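Local coordinates for protein integral membrane indolylacetylinositol arabinosyltransferase EmbB (Mycolicibacterium smegmatis MC2 155, PDB 7BVC) that probably transfers arabinose units to build the arabinan of cell-wall arabinogalactan, and is captured here with the antitubercular drug ethambutol, at residues N304-F309 against T1011-I1016. Numbering follows the deposited sequence.
With 95E (Ethambutol), chain I.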
ATOM      1  N   ASN B 304      -8.803  16.732  21.613  1.00 49.69           N
ATOM      2  CA  ASN B 304      -8.758  16.273  20.231  1.00 49.69           C
ATOM      3  C   ASN B 304     -10.199  16.216  19.743  1.00 49.69           C
ATOM      4  O   ASN B 304     -11.001  15.417  20.240  1.00 49.69           O
ATOM      5  CB  ASN B 304      -8.077  14.915  20.120  1.00 49.69           C
ATOM      6  CG  ASN B 304      -7.499  14.666  18.747  1.00 49.69           C
ATOM      7  OD1 ASN B 304      -8.226  14.396  17.794  1.00 49.69           O
ATOM      8  ND2 ASN B 304      -6.180  14.753  18.637  1.00 49.69           N
ATOM      9  N   TYR B 305     -10.531  17.071  18.778  1.00 46.71           N
ATOM     10  CA  TYR B 305     -11.932  17.351  18.492  1.00 46.71           C
ATOM     11  C   TYR B 305     -12.600  16.211  17.734  1.00 46.71           C
ATOM     12  O   TYR B 305     -13.754  15.867  18.013  1.00 46.71           O
ATOM     13  CB  TYR B 305     -12.036  18.658  17.708  1.00 46.71           C
ATOM     14  CG  TYR B 305     -13.440  19.169  17.526  1.00 46.71           C
ATOM     15  CD1 TYR B 305     -14.267  19.387  18.616  1.00 46.71           C
ATOM     16  CD2 TYR B 305     -13.936  19.442  16.261  1.00 46.71           C
ATOM     17  CE1 TYR B 305     -15.552  19.857  18.449  1.00 46.71           C
ATOM     18  CE2 TYR B 305     -15.216  19.913  16.086  1.00 46.71           C
ATOM     19  CZ  TYR B 305     -16.019  20.119  17.182  1.00 46.71           C
ATOM     20  OH  TYR B 305     -17.296  20.588  17.006  1.00 46.71           O
ATOM     21  N   PHE B 306     -11.894  15.605  16.782  1.00 46.16           N
ATOM     22  CA  PHE B 306     -12.520  14.752  15.782  1.00 46.16           C
ATOM     23  C   PHE B 306     -12.418  13.261  16.077  1.00 46.16           C
ATOM     24  O   PHE B 306     -12.963  12.465  15.309  1.00 46.16           O
ATOM     25  CB  PHE B 306     -11.909  15.031  14.404  1.00 46.16           C
ATOM     26  CG  PHE B 306     -12.095  16.444  13.934  1.00 46.16           C
ATOM     27  CD1 PHE B 306     -13.269  16.833  13.321  1.00 46.16           C
ATOM     28  CD2 PHE B 306     -11.091  17.378  14.099  1.00 46.16           C
ATOM     29  CE1 PHE B 306     -13.441  18.129  12.888  1.00 46.16           C
ATOM     30  CE2 PHE B 306     -11.257  18.674  13.665  1.00 46.16           C
ATOM     31  CZ  PHE B 306     -12.432  19.049  13.059  1.00 46.16           C
ATOM     32  N   ARG B 307     -11.754  12.854  17.155  1.00 46.98           N
ATOM     33  CA  ARG B 307     -11.481  11.435  17.328  1.00 46.98           C
ATOM     34  C   ARG B 307     -11.095  11.159  18.774  1.00 46.98           C
ATOM     35  O   ARG B 307     -10.781  12.073  19.540  1.00 46.98           O
ATOM     36  CB  ARG B 307     -10.375  10.982  16.366  1.00 46.98           C
ATOM     37  CG  ARG B 307     -10.257   9.488  16.135  1.00 46.98           C
ATOM     38  CD  ARG B 307      -9.138   9.209  15.150  1.00 46.98           C
ATOM     39  NE  ARG B 307      -8.717   7.812  15.141  1.00 46.98           N
ATOM     40  CZ  ARG B 307      -9.139   6.911  14.263  1.00 46.98           C
ATOM     41  NH1 ARG B 307      -8.701   5.664  14.328  1.00 46.98           N
ATOM     42  NH2 ARG B 307      -9.999   7.256  13.318  1.00 46.98           N
ATOM     43  N   TRP B 308     -11.154   9.874  19.139  1.00 46.45           N
ATOM     44  CA  TRP B 308     -10.609   9.352  20.395  1.00 46.45           C
ATOM     45  C   TRP B 308     -11.401   9.817  21.616  1.00 46.45           C
ATOM     46  O   TRP B 308     -10.823  10.162  22.646  1.00 46.45           O
ATOM     47  CB  TRP B 308      -9.128   9.704  20.543  1.00 46.45           C
ATOM     48  CG  TRP B 308      -8.261   8.942  19.602  1.00 46.45           C
ATOM     49  CD1 TRP B 308      -8.282   7.600  19.380  1.00 46.45           C
ATOM     50  CD2 TRP B 308      -7.254   9.477  18.739  1.00 46.45           C
ATOM     51  NE1 TRP B 308      -7.346   7.262  18.437  1.00 46.45           N
ATOM     52  CE2 TRP B 308      -6.701   8.398  18.027  1.00 46.45           C
ATOM     53  CE3 TRP B 308      -6.764  10.763  18.501  1.00 46.45           C
ATOM     54  CZ2 TRP B 308      -5.682   8.565  17.096  1.00 46.45           C
ATOM     55  CZ3 TRP B 308      -5.756  10.927  17.576  1.00 46.45           C
ATOM     56  CH2 TRP B 308      -5.225   9.833  16.884  1.00 46.45           C
ATOM     57  N   PHE B 309     -12.729   9.821  21.499  1.00 46.39           N
ATOM     58  CA  PHE B 309     -13.633  10.002  22.637  1.00 46.39           C
ATOM     59  C   PHE B 309     -13.356  11.288  23.409  1.00 46.39           C
ATOM     60  O   PHE B 309     -13.588  11.358  24.617  1.00 46.39           O
ATOM     61  CB  PHE B 309     -13.577   8.798  23.580  1.00 46.39           C
ATOM     62  CG  PHE B 309     -14.038   7.516  22.950  1.00 46.39           C
ATOM     63  CD1 PHE B 309     -15.379   7.183  22.934  1.00 46.39           C
ATOM     64  CD2 PHE B 309     -13.131   6.651  22.370  1.00 46.39           C
ATOM     65  CE1 PHE B 309     -15.803   6.009  22.355  1.00 46.39           C
ATOM     66  CE2 PHE B 309     -13.555   5.478  21.790  1.00 46.39           C
ATOM     67  CZ  PHE B 309     -14.890   5.156  21.782  1.00 46.39           C
ATOM     68  N   THR B1011     -14.103   7.748   7.556  1.00 54.76           N
ATOM     69  CA  THR B1011     -13.478   6.676   8.316  1.00 54.76           C
ATOM     70  C   THR B1011     -12.657   7.183   9.491  1.00 54.76           C
ATOM     71  O   THR B1011     -12.431   6.427  10.441  1.00 54.76           O
ATOM     72  CB  THR B1011     -12.577   5.834   7.408  1.00 54.76           C
ATOM     73  OG1 THR B1011     -11.521   6.652   6.892  1.00 54.76           O
ATOM     74  CG2 THR B1011     -13.377   5.269   6.250  1.00 54.76           C
ATOM     75  N   TRP B1012     -12.203   8.436   9.446  1.00 48.98           N
ATOM     76  CA  TRP B1012     -11.473   9.012  10.568  1.00 48.98           C
ATOM     77  C   TRP B1012     -12.420   9.399  11.697  1.00 48.98           C
ATOM     78  O   TRP B1012     -12.177   9.070  12.862  1.00 48.98           O
ATOM     79  CB  TRP B1012     -10.667  10.225  10.098  1.00 48.98           C
ATOM     80  CG  TRP B1012      -9.768  10.807  11.140  1.00 48.98           C
ATOM     81  CD1 TRP B1012     -10.037  11.864  11.955  1.00 48.98           C
ATOM     82  CD2 TRP B1012      -8.445  10.372  11.473  1.00 48.98           C
ATOM     83  NE1 TRP B1012      -8.969  12.112  12.778  1.00 48.98           N
ATOM     84  CE2 TRP B1012      -7.978  11.208  12.503  1.00 48.98           C
ATOM     85  CE3 TRP B1012      -7.613   9.354  11.002  1.00 48.98           C
ATOM     86  CZ2 TRP B1012      -6.716  11.059  13.069  1.00 48.98           C
ATOM     87  CZ3 TRP B1012      -6.361   9.208  11.565  1.00 48.98           C
ATOM     88  CH2 TRP B1012      -5.924  10.054  12.588  1.00 48.98           C
ATOM     89  N   GLN B1013     -13.504  10.095  11.371  1.00 50.42           N
ATOM     90  CA  GLN B1013     -14.503  10.484  12.365  1.00 50.42           C
ATOM     91  C   GLN B1013     -15.620   9.450  12.465  1.00 50.42           C
ATOM     92  O   GLN B1013     -16.799   9.778  12.375  1.00 50.42           O
ATOM     93  CB  GLN B1013     -15.069  11.854  12.021  1.00 50.42           C
ATOM     94  CG  GLN B1013     -14.051  12.843  11.500  1.00 50.42           C
ATOM     95  CD  GLN B1013     -14.703  14.069  10.902  1.00 50.42           C
ATOM     96  OE1 GLN B1013     -15.920  14.228  10.960  1.00 50.42           O
ATOM     97  NE2 GLN B1013     -13.895  14.944  10.321  1.00 50.42           N
ATOM     98  N   ASP B1014     -15.258   8.189  12.661  1.00 53.29           N
ATOM     99  CA  ASP B1014     -16.251   7.135  12.764  1.00 53.29           C
ATOM    100  C   ASP B1014     -16.713   6.980  14.207  1.00 53.29           C
ATOM    101  O   ASP B1014     -15.988   7.296  15.152  1.00 53.29           O
ATOM    102  CB  ASP B1014     -15.688   5.813  12.244  1.00 53.29           C
ATOM    103  CG  ASP B1014     -16.767   4.782  11.988  1.00 53.29           C
ATOM    104  OD1 ASP B1014     -17.961   5.123  12.119  1.00 53.29           O
ATOM    105  OD2 ASP B1014     -16.421   3.629  11.657  1.00 53.29           O
ATOM    106  N   GLY B1015     -17.942   6.492  14.373  1.00 51.45           N
ATOM    107  CA  GLY B1015     -18.492   6.325  15.705  1.00 51.45           C
ATOM    108  C   GLY B1015     -17.814   5.252  16.531  1.00 51.45           C
ATOM    109  O   GLY B1015     -17.885   5.298  17.763  1.00 51.45           O
ATOM    110  N   ILE B1016     -17.152   4.289  15.882  1.00 52.16           N
ATOM    111  CA  ILE B1016     -16.560   3.160  16.596  1.00 52.16           C
ATOM    112  C   ILE B1016     -15.147   3.434  17.087  1.00 52.16           C
ATOM    113  O   ILE B1016     -14.586   2.603  17.818  1.00 52.16           O
ATOM    114  CB  ILE B1016     -16.541   1.893  15.720  1.00 52.16           C
ATOM    115  CG1 ILE B1016     -15.540   2.052  14.577  1.00 52.16           C
ATOM    116  CG2 ILE B1016     -17.927   1.604  15.177  1.00 52.16           C
ATOM    117  CD1 ILE B1016     -15.228   0.761  13.862  1.00 52.16           C
TER
HETATM  118  C2  95E I1203      -3.801  15.148  15.492  1.00 52.87           C
HETATM  119  O12 95E I1203      -3.244  12.958   7.343  1.00 52.87           O
HETATM  120  C11 95E I1203      -3.221  13.482   8.642  1.00 52.87           C
HETATM  121  C10 95E I1203      -4.219  12.721   9.506  1.00 52.87           C
HETATM  122  C13 95E I1203      -5.517  12.520   8.741  1.00 52.87           C
HETATM  123  C14 95E I1203      -5.719  11.083   8.287  1.00 52.87           C
HETATM  124  N9  95E I1203      -4.515  13.497  10.692  1.00 52.87           N
HETATM  125  C8  95E I1203      -3.291  13.729  11.431  1.00 52.87           C
HETATM  126  C7  95E I1203      -3.592  14.067  12.887  1.00 52.87           C
HETATM  127  N6  95E I1203      -3.274  15.461  13.128  1.00 52.87           N
HETATM  128  C3  95E I1203      -2.785  15.650  14.479  1.00 52.87           C
HETATM  129  O1  95E I1203      -3.440  15.660  16.741  1.00 52.87           O
HETATM  130  C4  95E I1203      -2.548  17.137  14.716  1.00 52.87           C
HETATM  131  C5  95E I1203      -1.610  17.755  13.678  1.00 52.87           C
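Arg307 lies across one face of the Trp1012 indole. Arg307 CB stands above the pyrrole end of the ring, 4.0 Å from Trp1012 NE1. With CG anti to the backbone N (chi1 -163°) and the chain extended as far as NE, the arginine crosses the indole at about a right angle. CG passes the Trp1012 carbonyl oxygen, and Arg307 CD settles in a CH-pi contact 3.8 Å from the centroid of the Trp1012 five-membered ring. NE lies over a face of Trp308, whose six-membered ring meets that of Trp1012 obliquely. Arg307 CZ then makes a cation-pi contact, 4.4 Å from the centroid of the Trp1012 six-membered ring. At the tip, Arg307 NH2 donates to Trp1012 O at 2.9 Å, meeting a lone pair in the carbonyl plane although the N-H is bent to 134°. One arginine thus holds both the backbone and the ring of Trp1012. The opposite face of the indole takes ethambutol, with C14 of the drug 3.7 Å from Trp1012 CE3, and Trp972 meets the Trp1012 ring edge-to-face. Asn304, tied to Tyr288 and Glu313, and Trp1012 each contribute to the ethambutol pocket, which lies where the GT-C-type region meets the C-terminal domain.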